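Local coordinates for protein (superoxide dismutase) (Aquifex pyrophilus, PDB 1COJ), which converts superoxide radicals into hydrogen peroxide and molecular oxygen, using one iron ion per subunit, at residues T115-A120 with L140-L145; S55-N58 with E63-E66. All blocks are in the same frame, centred on the assembly; numbering follows the deposited sequence.

Contact 1. Residues T115-A120 with L140-L145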
loop_
_atom_site.group_PDB
_atom_site.type_symbol
_atom_site.label_atom_id
_atom_site.label_comp_id
_atom_site.label_asym_id
_atom_site.label_seq_id
_atom_site.Cartn_x
_atom_site.Cartn_y
_atom_site.Cartn_z
ATOM N N THR A 115 -25.045 9.833 8.840
ATOM C CA THR A 115 -25.394 8.498 8.367
ATOM C C THR A 115 -25.026 8.353 6.897
ATOM O O THR A 115 -24.467 7.335 6.482
ATOM C CB THR A 115 -26.907 8.210 8.598
ATOM O OG1 THR A 115 -27.095 7.758 9.940
ATOM C CG2 THR A 115 -27.450 7.162 7.630
ATOM N N ASN A 116 -25.304 9.396 6.126
ATOM C CA ASN A 116 -25.007 9.403 4.702
ATOM C C ASN A 116 -23.499 9.339 4.494
ATOM O O ASN A 116 -23.010 8.640 3.602
ATOM C CB ASN A 116 -25.583 10.668 4.059
ATOM C CG ASN A 116 -25.330 10.733 2.561
ATOM O OD1 ASN A 116 -25.831 9.907 1.793
ATOM N ND2 ASN A 116 -24.570 11.735 2.136
ATOM N N GLU A 117 -22.770 10.049 5.346
ATOM C CA GLU A 117 -21.319 10.086 5.272
ATOM C C GLU A 117 -20.729 8.716 5.592
ATOM O O GLU A 117 -19.813 8.253 4.905
ATOM C CB GLU A 117 -20.770 11.138 6.234
ATOM C CG GLU A 117 -19.343 11.584 5.934
ATOM C CD GLU A 117 -19.203 12.297 4.594
ATOM O OE1 GLU A 117 -18.075 12.352 4.067
ATOM O OE2 GLU A 117 -20.210 12.809 4.066
ATOM N N LEU A 118 -21.261 8.061 6.622
ATOM C CA LEU A 118 -20.777 6.742 7.011
ATOM C C LEU A 118 -21.049 5.694 5.947
ATOM O O LEU A 118 -20.177 4.880 5.642
ATOM C CB LEU A 118 -21.375 6.300 8.349
ATOM C CG LEU A 118 -20.536 6.591 9.597
ATOM C CD1 LEU A 118 -21.293 6.143 10.842
ATOM C CD2 LEU A 118 -19.185 5.881 9.495
ATOM N N LYS A 119 -22.253 5.714 5.380
ATOM C CA LYS A 119 -22.615 4.754 4.342
ATOM C C LYS A 119 -21.721 4.955 3.124
ATOM O O LYS A 119 -21.263 3.989 2.515
ATOM C CB LYS A 119 -24.085 4.900 3.941
ATOM C CG LYS A 119 -25.081 4.562 5.038
ATOM C CD LYS A 119 -26.501 4.662 4.500
ATOM C CE LYS A 119 -27.551 4.481 5.587
ATOM N NZ LYS A 119 -27.507 3.153 6.254
ATOM N N ALA A 120 -21.440 6.214 2.803
ATOM C CA ALA A 120 -20.589 6.549 1.665
ATOM C C ALA A 120 -19.172 6.004 1.860
ATOM O O ALA A 120 -18.614 5.371 0.956
ATOM C CB ALA A 120 -20.556 8.057 1.462
ATOM N N LEU A 140 -15.195 15.305 15.184
ATOM C CA LEU A 140 -15.574 13.965 14.766
ATOM C C LEU A 140 -15.243 13.917 13.283
ATOM O O LEU A 140 -15.484 14.889 12.554
ATOM C CB LEU A 140 -17.074 13.717 14.966
ATOM C CG LEU A 140 -17.574 13.619 16.409
ATOM C CD1 LEU A 140 -19.078 13.435 16.422
ATOM C CD2 LEU A 140 -16.894 12.469 17.132
ATOM N N VAL A 141 -14.647 12.814 12.847
ATOM C CA VAL A 141 -14.275 12.636 11.449
ATOM C C VAL A 141 -14.560 11.212 10.986
ATOM O O VAL A 141 -14.622 10.281 11.794
ATOM C CB VAL A 141 -12.766 12.933 11.200
ATOM C CG1 VAL A 141 -12.418 14.359 11.610
ATOM C CG2 VAL A 141 -11.894 11.942 11.946
ATOM N N VAL A 142 -14.784 11.058 9.690
ATOM C CA VAL A 142 -15.030 9.750 9.116
ATOM C C VAL A 142 -13.702 9.349 8.488
ATOM O O VAL A 142 -13.154 10.076 7.661
ATOM C CB VAL A 142 -16.134 9.798 8.050
ATOM C CG1 VAL A 142 -16.271 8.443 7.391
ATOM C CG2 VAL A 142 -17.451 10.207 8.683
ATOM N N ASN A 143 -13.165 8.218 8.924
ATOM C CA ASN A 143 -11.886 7.706 8.444
ATOM C C ASN A 143 -12.100 6.364 7.736
ATOM O O ASN A 143 -12.567 5.400 8.342
ATOM C CB ASN A 143 -10.947 7.539 9.651
ATOM C CG ASN A 143 -9.551 7.025 9.285
ATOM O OD1 ASN A 143 -8.833 6.534 10.157
ATOM N ND2 ASN A 143 -9.140 7.178 8.025
ATOM N N GLY A 144 -11.814 6.318 6.443
ATOM C CA GLY A 144 -11.962 5.077 5.703
ATOM C C GLY A 144 -10.615 4.384 5.597
ATOM O O GLY A 144 -9.589 5.045 5.409
ATOM N N LEU A 145 -10.605 3.062 5.718
ATOM C CA LEU A 145 -9.369 2.292 5.634
ATOM C C LEU A 145 -9.484 1.262 4.517
ATOM O O LEU A 145 -10.563 0.703 4.288
ATOM C CB LEU A 145 -9.103 1.540 6.946
ATOM C CG LEU A 145 -9.301 2.193 8.315
ATOM C CD1 LEU A 145 -8.799 1.239 9.383
ATOM C CD2 LEU A 145 -8.571 3.500 8.415
#
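In the C-terminal domain of this iron superoxide dismutase, E117 and L118 on helix 111-124 pack against V142 of strand 139-145, one of the two outermost strands, within this chain, of the three-stranded antiparallel sheet. The backbones come closest at L118 and V142, whose CA atoms are 6.8 Å apart, and V142 is the one strand residue of 140-145 that touches the helix segment. Its two methyl branches divide the work. V142 CG2 meets the aliphatic part of E117, 3.6 Å from E117 CG, and the two side chains cross obliquely. CG1 faces L118, whose CD2 methyl lies 4.4 Å from V142 CG1, a looser apolar touch. L118 also packs on L131 of strand 128-134 and F185 of helix 177-186.

E117 has a double role. Its CG is anti to the backbone N (chi1 -161°) and lies against the CG2 methyl of V142, while a bend at chi2 (64°) turns the carboxylate off toward another chain. There OE1 is hydrogen-bonded to the OH of Y64 of the second subunit and OE2 makes a salt bridge with R54 of that subunit, so both oxygens are engaged at the interface.

V141, N143 and L145 pair through their backbones with strand 128-134, and V142 O accepts a hydrogen bond from K68 NZ of the second subunit. The side chain of L118 is about 12 Å from that of the iron ligand D163. Such helix-on-sheet packing is characteristic of the alpha/beta C-terminal domain of iron/manganese superoxide dismutases.

Contact 2. Residues S55-N58 with E63-E66; sequences SKAN and EYRE
A57 and N58 fold back on Y64 and R65 at the start of helix 63-86, in the alpha-hairpin domain, where the connection from helix 21-47 enters the second long helix. The apolar part of the contact is one touch: the CB methyl of A57 approaches the Y64 ring obliquely, at 4.1 Å from CD2. The CG of Y64, anti to the backbone N (chi1 176°), directs the ring to A57, and A57 and the Y64 side chain both pack on A120 of the second subunit.

Polar groups in the loop are held locally. N58 OD1 accepts the N-H of N60, an Asx turn, while N58 O is hydrogen-bonded to S62 OG.

The charged groups look to other subunits. The R65 guanidinium forms salt bridges with D146 of the second subunit and, through NE, with E70 of the third, whereas its bridge from NE to OE1 of adjacent E66 is long (3.7 Å). Running extended from CG to NE, the R65 chain passes N58 O with CB at 3.8 Å and CD at 3.6 Å.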
loop_
_atom_site.group_PDB
_atom_site.type_symbol
_atom_site.label_atom_id
_atom_site.label_comp_id
_atom_site.label_asym_id
_atom_site.label_seq_id
_atom_site.Cartn_x
_atom_site.Cartn_y
_atom_site.Cartn_z
ATOM N N SER A 55 20.052 -4.805 15.278
ATOM C CA SER A 55 21.220 -4.226 14.622
ATOM C C SER A 55 21.184 -4.426 13.115
ATOM O O SER A 55 21.893 -3.745 12.381
ATOM C CB SER A 55 22.523 -4.794 15.194
ATOM O OG SER A 55 22.667 -6.170 14.898
ATOM N N LYS A 56 20.355 -5.360 12.658
ATOM C CA LYS A 56 20.226 -5.635 11.232
ATOM C C LYS A 56 19.024 -4.923 10.611
ATOM O O LYS A 56 18.686 -5.175 9.457
ATOM C CB LYS A 56 20.104 -7.138 10.984
ATOM C CG LYS A 56 21.358 -7.932 11.294
ATOM C CD LYS A 56 21.146 -9.407 10.974
ATOM C CE LYS A 56 22.413 -10.225 11.176
ATOM N NZ LYS A 56 22.943 -10.108 12.564
ATOM N N ALA A 57 18.356 -4.078 11.391
ATOM C CA ALA A 57 17.195 -3.334 10.908
ATOM C C ALA A 57 17.522 -2.633 9.588
ATOM O O ALA A 57 18.496 -1.880 9.487
ATOM C CB ALA A 57 16.742 -2.327 11.962
ATOM N N ASN A 58 16.709 -2.910 8.573
ATOM C CA ASN A 58 16.907 -2.354 7.240
ATOM C C ASN A 58 15.543 -2.217 6.563
ATOM O O ASN A 58 14.705 -3.116 6.663
ATOM C CB ASN A 58 17.824 -3.288 6.441
ATOM C CG ASN A 58 18.124 -2.768 5.057
ATOM O OD1 ASN A 58 17.355 -2.990 4.124
ATOM N ND2 ASN A 58 19.234 -2.061 4.915
ATOM N N GLU A 63 14.316 -9.111 9.244
ATOM C CA GLU A 63 13.328 -9.825 10.050
ATOM C C GLU A 63 12.578 -8.856 10.955
ATOM O O GLU A 63 11.351 -8.922 11.062
ATOM C CB GLU A 63 13.979 -10.931 10.881
ATOM C CG GLU A 63 14.236 -12.229 10.113
ATOM C CD GLU A 63 15.377 -12.120 9.117
ATOM O OE1 GLU A 63 15.199 -12.519 7.950
ATOM O OE2 GLU A 63 16.465 -11.650 9.505
ATOM N N TYR A 64 13.309 -7.924 11.562
ATOM C CA TYR A 64 12.702 -6.939 12.447
ATOM C C TYR A 64 11.617 -6.127 11.737
ATOM O O TYR A 64 10.512 -5.950 12.263
ATOM C CB TYR A 64 13.769 -5.997 13.006
ATOM C CG TYR A 64 13.202 -4.894 13.868
ATOM C CD1 TYR A 64 12.720 -5.162 15.148
ATOM C CD2 TYR A 64 13.127 -3.586 13.396
ATOM C CE1 TYR A 64 12.173 -4.153 15.933
ATOM C CE2 TYR A 64 12.582 -2.569 14.177
ATOM C CZ TYR A 64 12.104 -2.858 15.438
ATOM O OH TYR A 64 11.520 -1.858 16.181
ATOM N N ARG A 65 11.942 -5.629 10.546
ATOM C CA ARG A 65 11.004 -4.832 9.770
ATOM C C ARG A 65 9.705 -5.570 9.462
ATOM O O ARG A 65 8.619 -5.073 9.761
ATOM C CB ARG A 65 11.629 -4.376 8.449
ATOM C CG ARG A 65 10.627 -3.682 7.540
ATOM C CD ARG A 65 11.161 -3.417 6.141
ATOM N NE ARG A 65 10.060 -3.302 5.191
ATOM C CZ ARG A 65 9.281 -2.231 5.060
ATOM N NH1 ARG A 65 9.486 -1.150 5.802
ATOM N NH2 ARG A 65 8.233 -2.284 4.253
ATOM N N GLU A 66 9.824 -6.758 8.874
ATOM C CA GLU A 66 8.653 -7.541 8.478
ATOM C C GLU A 66 7.731 -7.843 9.654
ATOM O O GLU A 66 6.504 -7.774 9.519
ATOM C CB GLU A 66 9.066 -8.836 7.773
ATOM C CG GLU A 66 10.204 -8.690 6.761
ATOM C CD GLU A 66 10.050 -7.509 5.811
ATOM O OE1 GLU A 66 11.062 -6.816 5.572
ATOM O OE2 GLU A 66 8.939 -7.270 5.293
#

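Overall arrangement
Contact 1 is buried in the C-terminal domain and joins a helix to a sheet strand. Contact 2 is only partly buried, far out on the alpha-hairpin, and ties a loop to the helix it leads into. Within one chain their centres are 36 Å apart, and they share no helix or strand. Both are small and rest on van der Waals touches, with a glutamate methylene and a leucine methyl on valine in the first and an alanine methyl and a backbone carbonyl in the second. The assembly brings them together: the carboxylate of contact 1 meets the tyrosine hydroxyl of contact 2 from the second subunit, while contact 2 also reaches a third.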